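Long-range contacts in exopolyphosphatase (Cytophaga hutchinsonii, PDB 3MDQ), which probably hydrolyses inorganic polyphosphate from its chain ends, releasing phosphate: residues V38-G43 against E52-R57; G44-F49 against G163-D168. All blocks are in the same frame, centred on the assembly; numbering follows the deposited sequence. Where two conformers were deposited one is given.

Interaction 1. Residues V38-G43 against E52-R57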
loop_
_atom_site.group_PDB
_atom_site.type_symbol
_atom_site.label_atom_id
_atom_site.label_comp_id
_atom_site.label_asym_id
_atom_site.label_seq_id
_atom_site.Cartn_x
_atom_site.Cartn_y
_atom_site.Cartn_z
ATOM N N VAL A 38 4.074 -7.404 10.324
ATOM C CA VAL A 38 3.267 -8.488 10.830
ATOM C C VAL A 38 3.335 -9.712 9.937
ATOM O O VAL A 38 3.324 -10.836 10.432
ATOM C CB VAL A 38 1.781 -8.041 10.980
ATOM C CG1 VAL A 38 0.853 -9.237 11.269
ATOM C CG2 VAL A 38 1.677 -6.993 12.130
ATOM N N GLY A 39 3.395 -9.550 8.623
ATOM C CA GLY A 39 3.448 -10.725 7.773
ATOM C C GLY A 39 2.228 -11.594 7.892
ATOM O O GLY A 39 2.339 -12.791 8.048
ATOM N N LEU A 40 1.066 -10.980 7.746
ATOM C CA LEU A 40 -0.213 -11.669 7.817
ATOM C C LEU A 40 -0.342 -12.683 6.685
ATOM O O LEU A 40 -1.056 -13.689 6.784
ATOM C CB LEU A 40 -1.348 -10.623 7.803
ATOM C CG LEU A 40 -2.642 -10.969 8.456
ATOM C CD1 LEU A 40 -2.454 -11.451 9.915
ATOM C CD2 LEU A 40 -3.565 -9.757 8.309
ATOM N N GLY A 41 0.315 -12.413 5.565
ATOM C CA GLY A 41 0.187 -13.287 4.389
ATOM C C GLY A 41 1.156 -14.462 4.391
ATOM O O GLY A 41 0.924 -15.491 3.743
ATOM N N LYS A 42 2.223 -14.331 5.167
ATOM C CA LYS A 42 3.308 -15.300 5.180
ATOM C C LYS A 42 2.804 -16.684 5.538
ATOM O O LYS A 42 2.120 -16.872 6.549
ATOM C CB LYS A 42 4.416 -14.841 6.138
ATOM C CG LYS A 42 5.594 -15.816 6.230
ATOM C CD LYS A 42 6.616 -15.383 7.296
ATOM C CE LYS A 42 7.505 -14.273 6.831
ATOM N NZ LYS A 42 8.345 -13.763 7.958
ATOM N N GLY A 43 3.148 -17.665 4.722
ATOM C CA GLY A 43 2.795 -19.055 5.000
ATOM C C GLY A 43 1.350 -19.431 4.684
ATOM O O GLY A 43 0.981 -20.620 4.829
ATOM N N GLU A 52 -1.493 -19.705 12.232
ATOM C CA GLU A 52 -1.484 -19.374 13.659
ATOM C C GLU A 52 -0.359 -18.411 14.024
ATOM O O GLU A 52 -0.558 -17.519 14.871
ATOM C CB GLU A 52 -1.367 -20.623 14.537
ATOM C CG GLU A 52 -2.556 -21.527 14.515
ATOM C CD GLU A 52 -3.792 -20.939 15.195
ATOM O OE1 GLU A 52 -3.678 -20.071 16.116
ATOM O OE2 GLU A 52 -4.907 -21.347 14.774
ATOM N N GLU A 53 0.818 -18.594 13.428
ATOM C CA GLU A 53 1.932 -17.717 13.739
ATOM C C GLU A 53 1.629 -16.294 13.314
ATOM O O GLU A 53 1.954 -15.345 14.024
ATOM C CB GLU A 53 3.235 -18.234 13.108
ATOM C CG GLU A 53 3.710 -19.507 13.873
ATOM C CD GLU A 53 4.703 -20.359 13.140
ATOM O OE1 GLU A 53 5.531 -19.817 12.375
ATOM O OE2 GLU A 53 4.661 -21.587 13.362
ATOM N N ALA A 54 1.004 -16.145 12.143
ATOM C CA ALA A 54 0.646 -14.834 11.615
ATOM C C ALA A 54 -0.429 -14.195 12.494
ATOM O O ALA A 54 -0.345 -13.010 12.779
ATOM C CB ALA A 54 0.186 -14.939 10.138
HETATM N N MSE A 55 -1.426 -14.972 12.938
HETATM C CA MSE A 55 -2.457 -14.427 13.833
HETATM C C MSE A 55 -1.843 -13.959 15.135
HETATM O O MSE A 55 -2.234 -12.910 15.658
HETATM C CB MSE A 55 -3.601 -15.428 14.084
HETATM C CG MSE A 55 -4.392 -15.671 12.841
HETATM SE SE MSE A 55 -6.106 -16.559 13.108
HETATM C CE MSE A 55 -5.412 -18.405 13.171
ATOM N N ASP A 56 -0.887 -14.726 15.665
ATOM C CA ASP A 56 -0.208 -14.336 16.898
ATOM C C ASP A 56 0.610 -13.044 16.734
ATOM O O ASP A 56 0.604 -12.176 17.617
ATOM C CB ASP A 56 0.673 -15.482 17.400
ATOM C CG ASP A 56 -0.138 -16.577 18.039
ATOM O OD1 ASP A 56 -1.348 -16.355 18.286
ATOM O OD2 ASP A 56 0.417 -17.668 18.265
ATOM N N ARG A 57 1.293 -12.891 15.601
ATOM C CA ARG A 57 1.996 -11.630 15.310
ATOM C C ARG A 57 1.004 -10.466 15.220
ATOM O O ARG A 57 1.266 -9.369 15.726
ATOM C CB ARG A 57 2.850 -11.706 14.031
ATOM C CG ARG A 57 4.039 -12.639 14.128
ATOM C CD ARG A 57 4.924 -12.575 12.888
ATOM N NE ARG A 57 4.312 -13.020 11.645
ATOM C CZ ARG A 57 4.333 -14.259 11.169
ATOM N NH1 ARG A 57 4.932 -15.256 11.827
ATOM N NH2 ARG A 57 3.790 -14.510 9.987
HETATM O O HOH W 1 3.144 -17.280 9.050
#
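R57 reaches from the first turns of helix 52-71 to two successive carbonyls of the loop, V38 O and G39 O. Its chain bends at chi3 (-64°), which turns the guanidinium back along its own helix. One face of the group then lies over E53 O and A54 CA, both nearer the border of the group than its middle. The edge carries the polar contacts. R57 NE donates to V38 O at 2.7 Å, with a nearly straight N-H...O angle of 163°. R57 NH2 donates to G39 O at 3.0 Å. Both acceptors lie in the guanidinium plane, so the pair of bonds fixes the rotation of the group. G39 O also takes the K42 backbone N, which comes from the opposite face of its carbonyl plane.

The K42 side chain crosses that of R57 at about a right angle. K42 CB stands 3.9 Å from R57 NH2. The two charged ends stay apart, with K42 NZ 5.0 Å from R57 NH2. Water 1 is an added link: it donates to K42 O and accepts from R57 NH2.

One turn earlier on the helix, A54 CB points at the loop and touches both G39 O and L40 O. L40 CD1 comes within 3.9 Å of A54 O. V38 CG1 lies 4.2 Å from R57 CB. F16 of strand 15-24 also touches V38 and L40, and L94 of helix 91-102 touches L40.

This is an arginine tying an irregular strand-to-helix connection to the helix that follows it, within the actin-like ATPase fold of the Ppx/GppA family.

Interaction 2. Residues G44-F49 against G163-D168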
loop_
_atom_site.group_PDB
_atom_site.type_symbol
_atom_site.label_atom_id
_atom_site.label_comp_id
_atom_site.label_asym_id
_atom_site.label_seq_id
_atom_site.Cartn_x
_atom_site.Cartn_y
_atom_site.Cartn_z
ATOM N N GLY A 44 0.517 -18.476 4.261
ATOM C CA GLY A 44 -0.889 -18.787 4.009
ATOM C C GLY A 44 -1.674 -18.134 2.892
ATOM O O GLY A 44 -2.620 -18.729 2.388
ATOM N N ILE A 45 -1.288 -16.931 2.476
ATOM C CA ILE A 45 -2.152 -16.160 1.631
ATOM C C ILE A 45 -2.524 -16.843 0.336
ATOM O O ILE A 45 -3.695 -16.768 -0.035
ATOM C CB ILE A 45 -1.632 -14.723 1.434
ATOM C CG1 ILE A 45 -2.764 -13.831 0.894
ATOM C CG2 ILE A 45 -0.297 -14.689 0.645
ATOM C CD1 ILE A 45 -2.438 -12.317 0.929
ATOM N N THR A 46 -1.572 -17.485 -0.356
ATOM C CA THR A 46 -1.924 -18.087 -1.655
ATOM C C THR A 46 -2.708 -19.387 -1.495
ATOM O O THR A 46 -3.237 -19.898 -2.482
ATOM C CB THR A 46 -0.689 -18.349 -2.558
ATOM O OG1 THR A 46 0.169 -19.273 -1.922
ATOM C CG2 THR A 46 0.056 -17.039 -2.809
ATOM N N LYS A 47 -2.834 -19.877 -0.255
ATOM C CA LYS A 47 -3.589 -21.087 0.019
ATOM C C LYS A 47 -4.898 -20.753 0.707
ATOM O O LYS A 47 -5.671 -21.651 1.014
ATOM C CB LYS A 47 -2.764 -22.066 0.864
ATOM C CG LYS A 47 -1.495 -22.607 0.170
ATOM C CD LYS A 47 -1.846 -23.357 -1.105
ATOM C CE LYS A 47 -0.609 -23.932 -1.820
ATOM N NZ LYS A 47 -1.064 -24.713 -3.014
ATOM N N GLY A 48 -5.164 -19.468 0.901
ATOM C CA GLY A 48 -6.478 -19.032 1.363
ATOM C C GLY A 48 -6.705 -19.057 2.857
ATOM O O GLY A 48 -7.838 -19.135 3.277
ATOM N N PHE A 49 -5.635 -19.016 3.668
ATOM C CA PHE A 49 -5.782 -18.949 5.142
ATOM C C PHE A 49 -4.717 -18.090 5.794
ATOM O O PHE A 49 -3.717 -17.713 5.162
ATOM C CB PHE A 49 -5.848 -20.351 5.766
ATOM C CG PHE A 49 -4.595 -21.154 5.587
ATOM C CD1 PHE A 49 -3.522 -20.982 6.417
ATOM C CD2 PHE A 49 -4.493 -22.018 4.550
ATOM C CE1 PHE A 49 -2.339 -21.682 6.244
ATOM C CE2 PHE A 49 -3.320 -22.738 4.355
ATOM C CZ PHE A 49 -2.258 -22.580 5.217
ATOM N N GLY A 163 2.572 -8.395 -3.603
ATOM C CA GLY A 163 3.892 -9.015 -3.743
ATOM C C GLY A 163 4.071 -10.314 -3.016
ATOM O O GLY A 163 4.801 -11.158 -3.495
ATOM N N GLN A 164 3.464 -10.459 -1.843
ATOM C CA GLN A 164 3.566 -11.747 -1.124
ATOM C C GLN A 164 2.930 -12.862 -1.943
ATOM O O GLN A 164 3.465 -13.978 -2.007
ATOM C CB GLN A 164 2.915 -11.643 0.270
ATOM C CG GLN A 164 2.994 -12.931 1.112
ATOM C CD GLN A 164 4.401 -13.172 1.613
ATOM O OE1 GLN A 164 4.853 -12.465 2.512
ATOM N NE2 GLN A 164 5.116 -14.114 1.002
ATOM N N ARG A 165 1.788 -12.575 -2.571
ATOM C CA ARG A 165 1.161 -13.573 -3.440
ATOM C C ARG A 165 2.043 -13.912 -4.618
ATOM O O ARG A 165 2.178 -15.081 -4.943
ATOM C CB ARG A 165 -0.191 -13.086 -3.966
ATOM C CG ARG A 165 -1.234 -12.843 -2.902
ATOM C CD ARG A 165 -2.568 -12.471 -3.621
ATOM N NE ARG A 165 -3.621 -12.137 -2.688
ATOM C CZ ARG A 165 -4.515 -13.010 -2.211
ATOM N NH1 ARG A 165 -4.451 -14.293 -2.543
ATOM N NH2 ARG A 165 -5.460 -12.588 -1.393
ATOM N N LEU A 166 2.647 -12.911 -5.247
ATOM C CA LEU A 166 3.465 -13.130 -6.438
ATOM C C LEU A 166 4.662 -14.004 -6.114
ATOM O O LEU A 166 4.911 -14.975 -6.849
ATOM C CB LEU A 166 3.936 -11.823 -7.041
ATOM C CG LEU A 166 2.830 -10.911 -7.596
ATOM C CD1 LEU A 166 3.448 -9.642 -8.151
ATOM C CD2 LEU A 166 1.914 -11.625 -8.614
ATOM N N ILE A 167 5.393 -13.725 -5.021
ATOM C CA ILE A 167 6.601 -14.484 -4.726
ATOM C C ILE A 167 6.273 -15.887 -4.182
ATOM O O ILE A 167 7.132 -16.776 -4.200
ATOM C CB ILE A 167 7.584 -13.763 -3.788
ATOM C CG1 ILE A 167 7.012 -13.543 -2.387
ATOM C CG2 ILE A 167 8.034 -12.422 -4.425
ATOM C CD1 ILE A 167 7.927 -12.849 -1.473
ATOM N N ASP A 168 5.059 -16.106 -3.685
ATOM C CA ASP A 168 4.668 -17.430 -3.211
ATOM C C ASP A 168 4.106 -18.290 -4.301
ATOM O O ASP A 168 4.251 -19.518 -4.247
ATOM C CB ASP A 168 3.627 -17.309 -2.084
ATOM C CG ASP A 168 4.227 -16.836 -0.788
ATOM O OD1 ASP A 168 5.463 -16.672 -0.680
ATOM O OD2 ASP A 168 3.429 -16.669 0.160
HETATM O O HOH W 2 1.215 -18.194 0.330
#
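The R165 guanidinium carries I45 CG1 over the centre of one face, 3.6 Å above the plane. I45 CD1 lies over the same group, 3.8 Å from R165 NE. Two of its nitrogens bond to residues beyond the two segments: R165 NE donates to G141 O, and R165 NH2 meets E160 in a salt bridge and S87 in a hydrogen bond. R165 runs extended from CG to NE and crosses I45 at about a right angle.

I45 CG1 is anti to the backbone N (chi1 -163°), which sends this branch to the arginine. The other branch, I45 CG2, turns to the aliphatic part of Q164, 3.8 Å from Q164 CG. T46 packs through its methyl group: T46 CG2 is 3.6 Å from R165 O and 3.7 Å from D168 CB. No direct hydrogen bond joins the segments. Water 2 bridges them, accepting from T46 N and donating to D168 OD2. Q164 NE2 makes a weak bond to D168 OD1 within the helix.

A leucine in place of R165 would probably leave E160 without its charged mate and G141 O without this donor, and take the flat surface from under I45.

The short 3-10 turn 45-47 thus rests on helix 163-169. Behind that helix, L166 packs on helices 178-191 and 267-286, while I45 also touches T13, in the connection between strands 5-11 and 15-24.

Overall arrangement
Both contacts use the one connection between strand 27-37 and helix 52-71, and their centres lie about 12 Å apart. Interaction 1 holds the first half of this loop to the helix that follows it. Interaction 2 sets the next residues against a helix more than a hundred positions later, which follows strand 153-159 of the other sheet. The two meet directly: G41 C is 4.1 Å from Q164 CG, and G43 O is 3.8 Å from F49 CE1. Interaction 1 stays within the part built on the first sheet; interaction 2 crosses to the part built on the second. In relatives with this fold the active site lies in the cleft between the two domains.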